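Local coordinates for metallo-beta-lactamase domain-containing protein 1 (Thermotoga maritima, PDB 1ZTC) that probably acts as a metal-dependent hydrolase of the metallo-beta-lactamase fold, perhaps an endoribonuclease that cleaves RNA, and carries two nickel ions in this crystal, at residues A[107-112]-A[118-123]; A[147-152]-A[156-161]; A[173-178]-A[192-197]. All blocks are in the same frame, centred on the assembly; numbering follows the deposited sequence.

Contact 1 of 3, residues A[107-112]-A[118-123]; sequences KNYLSF and RIYSKV. With PO4 (phosphate ion), chain G.
Tyr120 meets two aromatic rings of the 107-112 loop, Phe112 and Tyr109. Phe112 turns its edge onto one face of the Tyr120 ring, with Phe112 CD2 3.9 Å from Tyr120 CE1. The two planes stand at 73°, so this is a T-shaped (edge-to-face) pair. The Tyr109 ring lies nearly parallel to that of Tyr120, but the two are slid apart and barely overlap. The touch is made by Tyr109 CD1 and Tyr120 CD2, 3.7 Å apart. Tyr109 CG lies beside its own backbone N (chi1 -69°), which carries the ring along the flank of Tyr120. Beside the rings, Leu110 CD2 lies 3.4 Å from Ser121 OG. That hydroxyl is hydrogen-bonded to Gly117 O.

No hydrogen bond joins the two segments; the loop is shaped by its own. Asn108 O accepts from both the backbone N and the hydroxyl of Ser111; the Ser111 OG to Asn108 O distance is 2.9 Å. Phe112 N bonds to Tyr109 O, which sets the two aromatic residues in one turn.

Further out, Lys107 NZ gives a bond of 2.6 Å to O3 of a phosphate, probably from the crystallisation liquor. Lys107 also makes a salt bridge with Glu155, and the phosphate is held too by Arg154 N and by Lys187 of the third subunit. Arg118 and Lys122 form salt bridges with Asp72 and Glu94 of the second subunit, and Tyr120 OH bonds to Leu84 N, between the metal ligands His83 and Asp85. The contact is an aromatic cluster that packs a loop against helix 114-125 of the metallo-beta-lactamase fold.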
loop_
_atom_site.group_PDB
_atom_site.type_symbol
_atom_site.label_atom_id
_atom_site.label_comp_id
_atom_site.label_asym_id
_atom_site.label_seq_id
_atom_site.Cartn_x
_atom_site.Cartn_y
_atom_site.Cartn_z
ATOM N N LYS A 107 -13.101 7.324 -27.005
ATOM C CA LYS A 107 -11.754 6.993 -26.567
ATOM C C LYS A 107 -11.312 5.627 -27.085
ATOM O O LYS A 107 -12.087 4.687 -27.135
ATOM C CB LYS A 107 -11.650 6.980 -25.039
ATOM C CG LYS A 107 -11.631 8.317 -24.422
ATOM C CD LYS A 107 -10.940 8.295 -23.044
ATOM C CE LYS A 107 -11.626 9.286 -22.126
ATOM N NZ LYS A 107 -10.816 9.721 -20.963
ATOM N N ASN A 108 -10.056 5.554 -27.481
ATOM C CA ASN A 108 -9.440 4.327 -27.925
ATOM C C ASN A 108 -8.714 3.718 -26.728
ATOM O O ASN A 108 -7.576 4.084 -26.433
ATOM C CB ASN A 108 -8.483 4.691 -29.057
ATOM C CG ASN A 108 -7.789 3.496 -29.655
ATOM O OD1 ASN A 108 -7.908 2.381 -29.169
ATOM N ND2 ASN A 108 -7.058 3.730 -30.704
ATOM N N TYR A 109 -9.390 2.798 -26.050
ATOM C CA TYR A 109 -8.839 2.161 -24.855
ATOM C C TYR A 109 -7.678 1.223 -25.172
ATOM O O TYR A 109 -6.797 1.041 -24.358
ATOM C CB TYR A 109 -9.942 1.455 -24.074
ATOM C CG TYR A 109 -10.852 2.488 -23.481
ATOM C CD1 TYR A 109 -10.495 3.147 -22.323
ATOM C CD2 TYR A 109 -12.028 2.874 -24.128
ATOM C CE1 TYR A 109 -11.302 4.139 -21.778
ATOM C CE2 TYR A 109 -12.848 3.873 -23.591
ATOM C CZ TYR A 109 -12.462 4.504 -22.419
ATOM O OH TYR A 109 -13.221 5.500 -21.875
ATOM N N LEU A 110 -7.675 0.641 -26.360
ATOM C CA LEU A 110 -6.551 -0.190 -26.810
ATOM C C LEU A 110 -5.247 0.563 -26.926
ATOM O O LEU A 110 -4.167 -0.028 -26.940
ATOM C CB LEU A 110 -6.794 -0.746 -28.227
ATOM C CG LEU A 110 -7.768 -1.894 -28.327
ATOM C CD1 LEU A 110 -7.750 -2.409 -29.752
ATOM C CD2 LEU A 110 -7.404 -2.994 -27.319
ATOM N N SER A 111 -5.346 1.872 -27.055
ATOM C CA SER A 111 -4.148 2.695 -27.114
ATOM C C SER A 111 -3.576 3.035 -25.717
ATOM O O SER A 111 -2.549 3.677 -25.638
ATOM C CB SER A 111 -4.380 3.980 -27.942
ATOM O OG SER A 111 -4.964 5.031 -27.171
ATOM N N PHE A 112 -4.223 2.600 -24.640
ATOM C CA PHE A 112 -3.693 2.791 -23.266
ATOM C C PHE A 112 -2.460 1.926 -22.926
ATOM O O PHE A 112 -1.956 1.970 -21.816
ATOM C CB PHE A 112 -4.769 2.487 -22.240
ATOM C CG PHE A 112 -5.757 3.577 -22.056
ATOM C CD1 PHE A 112 -5.948 4.564 -23.037
ATOM C CD2 PHE A 112 -6.528 3.611 -20.890
ATOM C CE1 PHE A 112 -6.885 5.566 -22.854
ATOM C CE2 PHE A 112 -7.463 4.607 -20.686
ATOM C CZ PHE A 112 -7.650 5.595 -21.669
ATOM N N ARG A 118 -5.834 -4.006 -22.846
ATOM C CA ARG A 118 -6.501 -5.282 -22.788
ATOM C C ARG A 118 -7.450 -5.370 -21.616
ATOM O O ARG A 118 -8.554 -5.887 -21.759
ATOM C CB ARG A 118 -5.499 -6.435 -22.687
ATOM C CG ARG A 118 -6.143 -7.839 -22.806
ATOM C CD ARG A 118 -6.645 -8.217 -24.216
ATOM N NE ARG A 118 -5.514 -8.254 -25.145
ATOM C CZ ARG A 118 -4.649 -9.251 -25.221
ATOM N NH1 ARG A 118 -4.782 -10.323 -24.440
ATOM N NH2 ARG A 118 -3.614 -9.138 -26.024
ATOM N N ILE A 119 -7.010 -4.906 -20.449
ATOM C CA ILE A 119 -7.831 -5.031 -19.254
ATOM C C ILE A 119 -9.067 -4.104 -19.388
ATOM O O ILE A 119 -10.201 -4.509 -19.139
ATOM C CB ILE A 119 -6.995 -4.729 -17.927
ATOM C CG1 ILE A 119 -5.849 -5.732 -17.753
ATOM C CG2 ILE A 119 -7.909 -4.774 -16.730
ATOM C CD1 ILE A 119 -6.307 -7.176 -17.601
ATOM N N TYR A 120 -8.854 -2.868 -19.833
ATOM C CA TYR A 120 -9.987 -1.951 -20.106
ATOM C C TYR A 120 -10.985 -2.549 -21.088
ATOM O O TYR A 120 -12.194 -2.532 -20.872
ATOM C CB TYR A 120 -9.468 -0.603 -20.650
ATOM C CG TYR A 120 -9.136 0.411 -19.559
ATOM C CD1 TYR A 120 -7.885 0.430 -18.948
ATOM C CD2 TYR A 120 -10.090 1.348 -19.133
ATOM C CE1 TYR A 120 -7.588 1.354 -17.936
ATOM C CE2 TYR A 120 -9.803 2.273 -18.117
ATOM C CZ TYR A 120 -8.566 2.284 -17.543
ATOM O OH TYR A 120 -8.303 3.199 -16.552
ATOM N N SER A 121 -10.474 -3.114 -22.160
ATOM C CA SER A 121 -11.343 -3.680 -23.175
ATOM C C SER A 121 -12.181 -4.822 -22.664
ATOM O O SER A 121 -13.357 -4.910 -23.002
ATOM C CB SER A 121 -10.531 -4.194 -24.342
ATOM O OG SER A 121 -9.837 -3.104 -24.889
ATOM N N LYS A 122 -11.570 -5.708 -21.871
ATOM C CA LYS A 122 -12.307 -6.823 -21.298
ATOM C C LYS A 122 -13.389 -6.342 -20.338
ATOM O O LYS A 122 -14.488 -6.831 -20.365
ATOM C CB LYS A 122 -11.352 -7.794 -20.626
ATOM C CG LYS A 122 -10.507 -8.537 -21.684
ATOM C CD LYS A 122 -9.302 -9.270 -21.028
ATOM C CE LYS A 122 -9.439 -10.783 -21.045
ATOM N NZ LYS A 122 -9.988 -11.325 -22.324
ATOM N N VAL A 123 -13.072 -5.392 -19.485
ATOM C CA VAL A 123 -14.074 -4.858 -18.554
ATOM C C VAL A 123 -15.237 -4.230 -19.312
ATOM O O VAL A 123 -16.388 -4.576 -19.111
ATOM C CB VAL A 123 -13.460 -3.790 -17.604
ATOM C CG1 VAL A 123 -14.549 -3.133 -16.752
ATOM C CG2 VAL A 123 -12.424 -4.420 -16.717
HETATM P P PO4 G . -9.395 12.823 -21.713
HETATM O O1 PO4 G . -9.193 13.307 -23.118
HETATM O O2 PO4 G . -8.510 11.654 -21.442
HETATM O O3 PO4 G . -10.787 12.274 -21.554
HETATM O O4 PO4 G . -9.154 13.980 -20.777
#

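Contact 2 of 3, residues A[147-152]-A[156-161]; sequences FHTPWH and HLSFLL. With NI (nickel (II) ion), chain F.
His156, Phe147 and Ser158 have the most surface buried here, and Thr149 lies among their polar groups. The ring of His156 presents ND1 to Thr149 OG1, 2.8 Å away and in the ring plane; either atom could be the donor. His156 CG points away from its own backbone N (chi1 -170°), and this turns the ring toward Thr149. Ser158 OG approaches the same threonine hydroxyl at 2.9 Å and also bonds to Thr172 O.

Phe147 and Ser158 form an antiparallel hydrogen-bonded pair, with Phe147 N to Ser158 O and Ser158 N to Phe147 O both 2.9 Å. The Phe147 ring receives Leu160 CB at its edge, in plane, 3.7 Å from Phe147 CE2. Past the strand ends, Thr149 N bonds to His156 O at 2.8 Å and prolongs the hairpin of strands 144-148 and 157-163.

His152, at the end of the turn, binds the chain F nickel ion through NE2 at 2.3 Å. His81, His83 and Asp174 complete the protein ligands of that ion. His156 binds Thr149 through one nitrogen and probably Asp174 N through the other. This chemistry is consistent with a second-shell role, in which His156 ties the hairpin to a metal-ligand loop.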
loop_
_atom_site.group_PDB
_atom_site.type_symbol
_atom_site.label_atom_id
_atom_site.label_comp_id
_atom_site.label_asym_id
_atom_site.label_seq_id
_atom_site.Cartn_x
_atom_site.Cartn_y
_atom_site.Cartn_z
ATOM N N PHE A 147 -24.661 15.190 -13.694
ATOM C CA PHE A 147 -23.976 16.386 -14.163
ATOM C C PHE A 147 -22.751 15.967 -14.948
ATOM O O PHE A 147 -21.953 15.140 -14.481
ATOM C CB PHE A 147 -23.529 17.244 -12.978
ATOM C CG PHE A 147 -24.657 17.851 -12.209
ATOM C CD1 PHE A 147 -25.355 18.941 -12.707
ATOM C CD2 PHE A 147 -25.011 17.348 -10.979
ATOM C CE1 PHE A 147 -26.403 19.503 -11.977
ATOM C CE2 PHE A 147 -26.058 17.905 -10.248
ATOM C CZ PHE A 147 -26.740 18.971 -10.739
ATOM N N HIS A 148 -22.593 16.541 -16.126
ATOM C CA HIS A 148 -21.353 16.353 -16.917
ATOM C C HIS A 148 -20.286 17.273 -16.361
ATOM O O HIS A 148 -20.428 18.495 -16.393
ATOM C CB HIS A 148 -21.573 16.670 -18.397
ATOM C CG HIS A 148 -20.447 16.211 -19.289
ATOM N ND1 HIS A 148 -20.260 16.698 -20.566
ATOM C CD2 HIS A 148 -19.479 15.282 -19.100
ATOM C CE1 HIS A 148 -19.227 16.092 -21.124
ATOM N NE2 HIS A 148 -18.725 15.234 -20.250
ATOM N N THR A 149 -19.223 16.681 -15.838
ATOM C CA THR A 149 -18.196 17.425 -15.146
ATOM C C THR A 149 -16.828 17.030 -15.714
ATOM O O THR A 149 -16.044 16.371 -15.031
ATOM C CB THR A 149 -18.277 17.175 -13.629
ATOM O OG1 THR A 149 -18.295 15.764 -13.364
ATOM C CG2 THR A 149 -19.553 17.767 -13.037
ATOM N N PRO A 150 -16.550 17.433 -16.953
ATOM C CA PRO A 150 -15.365 16.921 -17.679
ATOM C C PRO A 150 -14.024 17.584 -17.294
ATOM O O PRO A 150 -13.287 18.015 -18.137
ATOM C CB PRO A 150 -15.726 17.185 -19.151
ATOM C CG PRO A 150 -16.596 18.422 -19.083
ATOM C CD PRO A 150 -17.357 18.348 -17.786
ATOM N N TRP A 151 -13.732 17.678 -16.009
ATOM C CA TRP A 151 -12.507 18.345 -15.533
ATOM C C TRP A 151 -11.660 17.283 -14.864
ATOM O O TRP A 151 -11.287 17.364 -13.674
ATOM C CB TRP A 151 -12.870 19.495 -14.594
ATOM C CG TRP A 151 -13.978 20.311 -15.216
ATOM C CD1 TRP A 151 -13.939 20.947 -16.425
ATOM C CD2 TRP A 151 -15.296 20.511 -14.697
ATOM N NE1 TRP A 151 -15.139 21.544 -16.671
ATOM C CE2 TRP A 151 -15.992 21.294 -15.630
ATOM C CE3 TRP A 151 -15.945 20.116 -13.522
ATOM C CZ2 TRP A 151 -17.308 21.695 -15.436
ATOM C CZ3 TRP A 151 -17.257 20.511 -13.319
ATOM C CH2 TRP A 151 -17.931 21.281 -14.279
ATOM N N HIS A 152 -11.385 16.262 -15.653
ATOM C CA HIS A 152 -10.593 15.113 -15.232
ATOM C C HIS A 152 -10.522 14.111 -16.396
ATOM O O HIS A 152 -9.456 13.601 -16.756
ATOM C CB HIS A 152 -11.200 14.436 -13.983
ATOM C CG HIS A 152 -10.460 13.207 -13.580
ATOM N ND1 HIS A 152 -9.209 13.258 -13.008
ATOM C CD2 HIS A 152 -10.756 11.892 -13.737
ATOM C CE1 HIS A 152 -8.778 12.026 -12.794
ATOM N NE2 HIS A 152 -9.695 11.184 -13.238
ATOM N N HIS A 156 -16.502 12.403 -17.772
ATOM C CA HIS A 156 -16.654 12.420 -16.343
ATOM C C HIS A 156 -18.002 13.000 -15.904
ATOM O O HIS A 156 -18.444 14.073 -16.367
ATOM C CB HIS A 156 -15.493 13.169 -15.673
ATOM C CG HIS A 156 -15.480 13.005 -14.182
ATOM N ND1 HIS A 156 -16.303 13.737 -13.345
ATOM C CD2 HIS A 156 -14.788 12.147 -13.385
ATOM C CE1 HIS A 156 -16.102 13.342 -12.096
ATOM N NE2 HIS A 156 -15.191 12.376 -12.096
ATOM N N LEU A 157 -18.616 12.302 -14.958
ATOM C CA LEU A 157 -19.904 12.664 -14.381
ATOM C C LEU A 157 -19.827 12.764 -12.874
ATOM O O LEU A 157 -19.081 12.014 -12.218
ATOM C CB LEU A 157 -20.947 11.586 -14.694
ATOM C CG LEU A 157 -21.279 11.298 -16.160
ATOM C CD1 LEU A 157 -22.168 10.061 -16.219
ATOM C CD2 LEU A 157 -21.922 12.474 -16.861
ATOM N N SER A 158 -20.643 13.677 -12.335
ATOM C CA SER A 158 -20.914 13.764 -10.907
ATOM C C SER A 158 -22.426 13.540 -10.713
ATOM O O SER A 158 -23.238 13.810 -11.617
ATOM C CB SER A 158 -20.437 15.110 -10.322
ATOM O OG SER A 158 -19.056 15.360 -10.606
ATOM N N PHE A 159 -22.783 13.021 -9.542
ATOM C CA PHE A 159 -24.159 12.653 -9.233
ATOM C C PHE A 159 -24.638 13.277 -7.913
ATOM O O PHE A 159 -23.999 13.137 -6.873
ATOM C CB PHE A 159 -24.303 11.144 -9.118
ATOM C CG PHE A 159 -23.840 10.392 -10.312
ATOM C CD1 PHE A 159 -24.650 10.285 -11.441
ATOM C CD2 PHE A 159 -22.585 9.799 -10.328
ATOM C CE1 PHE A 159 -24.221 9.591 -12.568
ATOM C CE2 PHE A 159 -22.148 9.109 -11.442
ATOM C CZ PHE A 159 -22.961 8.998 -12.573
ATOM N N LEU A 160 -25.776 13.953 -7.978
ATOM C CA LEU A 160 -26.399 14.544 -6.812
ATOM C C LEU A 160 -27.586 13.686 -6.414
ATOM O O LEU A 160 -28.493 13.435 -7.235
ATOM C CB LEU A 160 -26.849 15.970 -7.142
ATOM C CG LEU A 160 -27.428 16.811 -5.993
ATOM C CD1 LEU A 160 -26.339 17.175 -4.967
ATOM C CD2 LEU A 160 -28.054 18.067 -6.554
ATOM N N LEU A 161 -27.596 13.263 -5.156
ATOM C CA LEU A 161 -28.537 12.276 -4.668
ATOM C C LEU A 161 -29.437 12.916 -3.601
ATOM O O LEU A 161 -28.941 13.575 -2.695
ATOM C CB LEU A 161 -27.779 11.105 -4.044
ATOM C CG LEU A 161 -26.512 10.560 -4.737
ATOM C CD1 LEU A 161 -25.947 9.425 -3.903
ATOM C CD2 LEU A 161 -26.838 10.090 -6.131
HETATM NI NI NI F . -9.883 8.992 -12.612
HETATM O O HOH W 1 -9.339 7.152 -11.559
HETATM O O HOH W 2 -7.603 9.173 -11.796
#

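Contact 3 of 3, residues A[173-178]-A[192-197]. With NI (nickel (II) ion), chain F; NI (nickel (II) ion), chain E.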
loop_
_atom_site.group_PDB
_atom_site.type_symbol
_atom_site.label_atom_id
_atom_site.label_comp_id
_atom_site.label_asym_id
_atom_site.label_seq_id
_atom_site.Cartn_x
_atom_site.Cartn_y
_atom_site.Cartn_z
ATOM N N GLY A 173 -16.848 12.367 -7.806
ATOM C CA GLY A 173 -15.905 11.754 -8.706
ATOM C C GLY A 173 -14.571 12.475 -8.602
ATOM O O GLY A 173 -14.301 13.237 -7.643
ATOM N N ASP A 174 -13.730 12.218 -9.595
ATOM C CA ASP A 174 -12.332 12.603 -9.547
ATOM C C ASP A 174 -12.033 14.048 -9.869
ATOM O O ASP A 174 -10.870 14.423 -9.940
ATOM C CB ASP A 174 -11.544 11.699 -10.471
ATOM C CG ASP A 174 -11.038 10.453 -9.764
ATOM O OD1 ASP A 174 -11.035 10.371 -8.537
ATOM O OD2 ASP A 174 -10.573 9.568 -10.446
ATOM N N ILE A 175 -13.063 14.869 -10.063
ATOM C CA ILE A 175 -12.827 16.300 -10.130
ATOM C C ILE A 175 -12.324 16.829 -8.765
ATOM O O ILE A 175 -11.672 17.857 -8.722
ATOM C CB ILE A 175 -14.080 17.078 -10.588
ATOM C CG1 ILE A 175 -15.228 16.859 -9.607
ATOM C CG2 ILE A 175 -14.458 16.662 -12.014
ATOM C CD1 ILE A 175 -16.455 17.689 -9.903
ATOM N N THR A 176 -12.688 16.153 -7.668
ATOM C CA THR A 176 -12.158 16.433 -6.336
ATOM C C THR A 176 -11.871 15.067 -5.680
ATOM O O THR A 176 -12.732 14.475 -5.047
ATOM C CB THR A 176 -13.158 17.176 -5.428
ATOM O OG1 THR A 176 -14.411 16.481 -5.446
ATOM C CG2 THR A 176 -13.345 18.615 -5.845
ATOM N N PRO A 177 -10.674 14.546 -5.884
ATOM C CA PRO A 177 -10.414 13.157 -5.463
ATOM C C PRO A 177 -10.434 12.922 -3.956
ATOM O O PRO A 177 -10.773 11.814 -3.505
ATOM C CB PRO A 177 -9.047 12.844 -6.085
ATOM C CG PRO A 177 -8.477 14.103 -6.461
ATOM C CD PRO A 177 -9.565 15.118 -6.653
ATOM N N ASN A 178 -10.114 13.968 -3.192
ATOM C CA ASN A 178 -10.022 13.861 -1.768
ATOM C C ASN A 178 -10.280 15.203 -1.091
ATOM O O ASN A 178 -10.520 16.201 -1.746
ATOM C CB ASN A 178 -8.655 13.282 -1.370
ATOM C CG ASN A 178 -7.498 14.085 -1.926
ATOM O OD1 ASN A 178 -7.549 15.303 -1.979
ATOM N ND2 ASN A 178 -6.464 13.397 -2.370
ATOM N N VAL A 192 -11.223 26.580 -11.316
ATOM C CA VAL A 192 -12.311 27.514 -11.421
ATOM C C VAL A 192 -13.593 26.804 -11.867
ATOM O O VAL A 192 -14.669 27.109 -11.371
ATOM C CB VAL A 192 -12.002 28.680 -12.382
ATOM C CG1 VAL A 192 -13.183 29.643 -12.442
ATOM C CG2 VAL A 192 -10.751 29.433 -11.927
ATOM N N GLN A 193 -13.465 25.831 -12.761
ATOM C CA GLN A 193 -14.622 25.091 -13.256
ATOM C C GLN A 193 -15.278 24.268 -12.172
ATOM O O GLN A 193 -16.504 24.216 -12.054
ATOM C CB GLN A 193 -14.223 24.169 -14.399
ATOM C CG GLN A 193 -13.744 24.909 -15.673
ATOM C CD GLN A 193 -12.231 25.166 -15.706
ATOM O OE1 GLN A 193 -11.525 25.099 -14.697
ATOM N NE2 GLN A 193 -11.743 25.472 -16.883
ATOM N N VAL A 194 -14.460 23.617 -11.358
ATOM C CA VAL A 194 -14.981 22.820 -10.254
ATOM C C VAL A 194 -15.630 23.739 -9.212
ATOM O O VAL A 194 -16.709 23.451 -8.701
ATOM C CB VAL A 194 -13.896 21.857 -9.634
ATOM C CG1 VAL A 194 -14.471 21.100 -8.485
ATOM C CG2 VAL A 194 -13.432 20.861 -10.663
ATOM N N LYS A 195 -14.980 24.856 -8.909
ATOM C CA LYS A 195 -15.519 25.796 -7.995
ATOM C C LYS A 195 -16.876 26.313 -8.484
ATOM O O LYS A 195 -17.814 26.362 -7.712
ATOM C CB LYS A 195 -14.540 26.954 -7.797
ATOM C CG LYS A 195 -14.929 27.907 -6.660
ATOM C CD LYS A 195 -15.368 29.250 -7.140
ATOM C CE LYS A 195 -15.811 30.155 -5.959
ATOM N NZ LYS A 195 -16.626 31.276 -6.479
ATOM N N ASN A 196 -16.992 26.675 -9.769
ATOM C CA ASN A 196 -18.277 27.125 -10.308
ATOM C C ASN A 196 -19.332 26.016 -10.247
ATOM O O ASN A 196 -20.513 26.285 -10.023
ATOM C CB ASN A 196 -18.153 27.648 -11.742
ATOM C CG ASN A 196 -17.318 28.921 -11.836
ATOM O OD1 ASN A 196 -17.200 29.674 -10.869
ATOM N ND2 ASN A 196 -16.732 29.155 -13.006
ATOM N N PHE A 197 -18.913 24.779 -10.458
ATOM C CA PHE A 197 -19.826 23.658 -10.360
ATOM C C PHE A 197 -20.382 23.500 -8.947
ATOM O O PHE A 197 -21.573 23.321 -8.747
ATOM C CB PHE A 197 -19.151 22.367 -10.815
ATOM C CG PHE A 197 -20.024 21.143 -10.631
ATOM C CD1 PHE A 197 -21.225 21.029 -11.317
ATOM C CD2 PHE A 197 -19.658 20.136 -9.744
ATOM C CE1 PHE A 197 -22.050 19.920 -11.124
ATOM C CE2 PHE A 197 -20.472 19.024 -9.544
ATOM C CZ PHE A 197 -21.672 18.921 -10.245
HETATM NI NI NI F . -9.883 8.992 -12.612
HETATM NI NI NI E . -10.028 7.814 -9.257
HETATM O O HOH W 3 -7.476 7.954 -9.663
HETATM O O HOH W 1 -9.339 7.152 -11.559
HETATM O O HOH W 2 -7.603 9.173 -11.796
#
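Asp174 OD2 is gripped by both nickel ions, at 2.2 Å from the chain E ion and 2.3 Å from the chain F ion. It is the bridging carboxylate of the dinuclear site characteristic of the metallo-beta-lactamase fold. Water 1 also lies between the metals, 2.2 Å from the chain F ion and 2.5 Å from the chain E ion. His86 and His211 bind the chain E ion as well; Asp85 also belongs to that site.

The residues after the aspartate pack the loop on helix 192-201. This part of the contact is purely apolar, with no hydrogen bond between the segments. Val194 puts one methyl on each of two loop residues. Its CG2 meets Ile175 CB at 3.8 Å, while its CG1 meets Thr176 CG2 at the same distance. Phe197, one turn further along the helix, forms an edge-to-face pair with Phe147 of strand 144-148. At the amino end of the helix, Gln193 NE2 is hydrogen-bonded to Gly188 O of the third subunit. Ile175 CG1 lies between its backbone N and carbonyl carbon (chi1 61°), and the extended chain beyond it brings Ile175 CD1 to 4.0 Å from Phe197 CD2.

In the fold
Contacts 2 and 3 are buried neighbours, their centres about 9 Å apart, and both supply ligands to the same nickel ion. One probable hydrogen bond and one ring pair join them. Contact 1 is only partly buried. Its centre lies about 22 Å from that of contact 2 and 26 Å from that of contact 3, and it touches neither. Its helix instead faces the second subunit. The chemistry follows the place: contact 1 is aromatic with charged groups at its margins, contact 2 is a hydrogen-bonded hairpin ending in one nickel ligand, and contact 3 joins a bridging carboxylate to aliphatic packing on helix 192-201, whose start meets the third subunit.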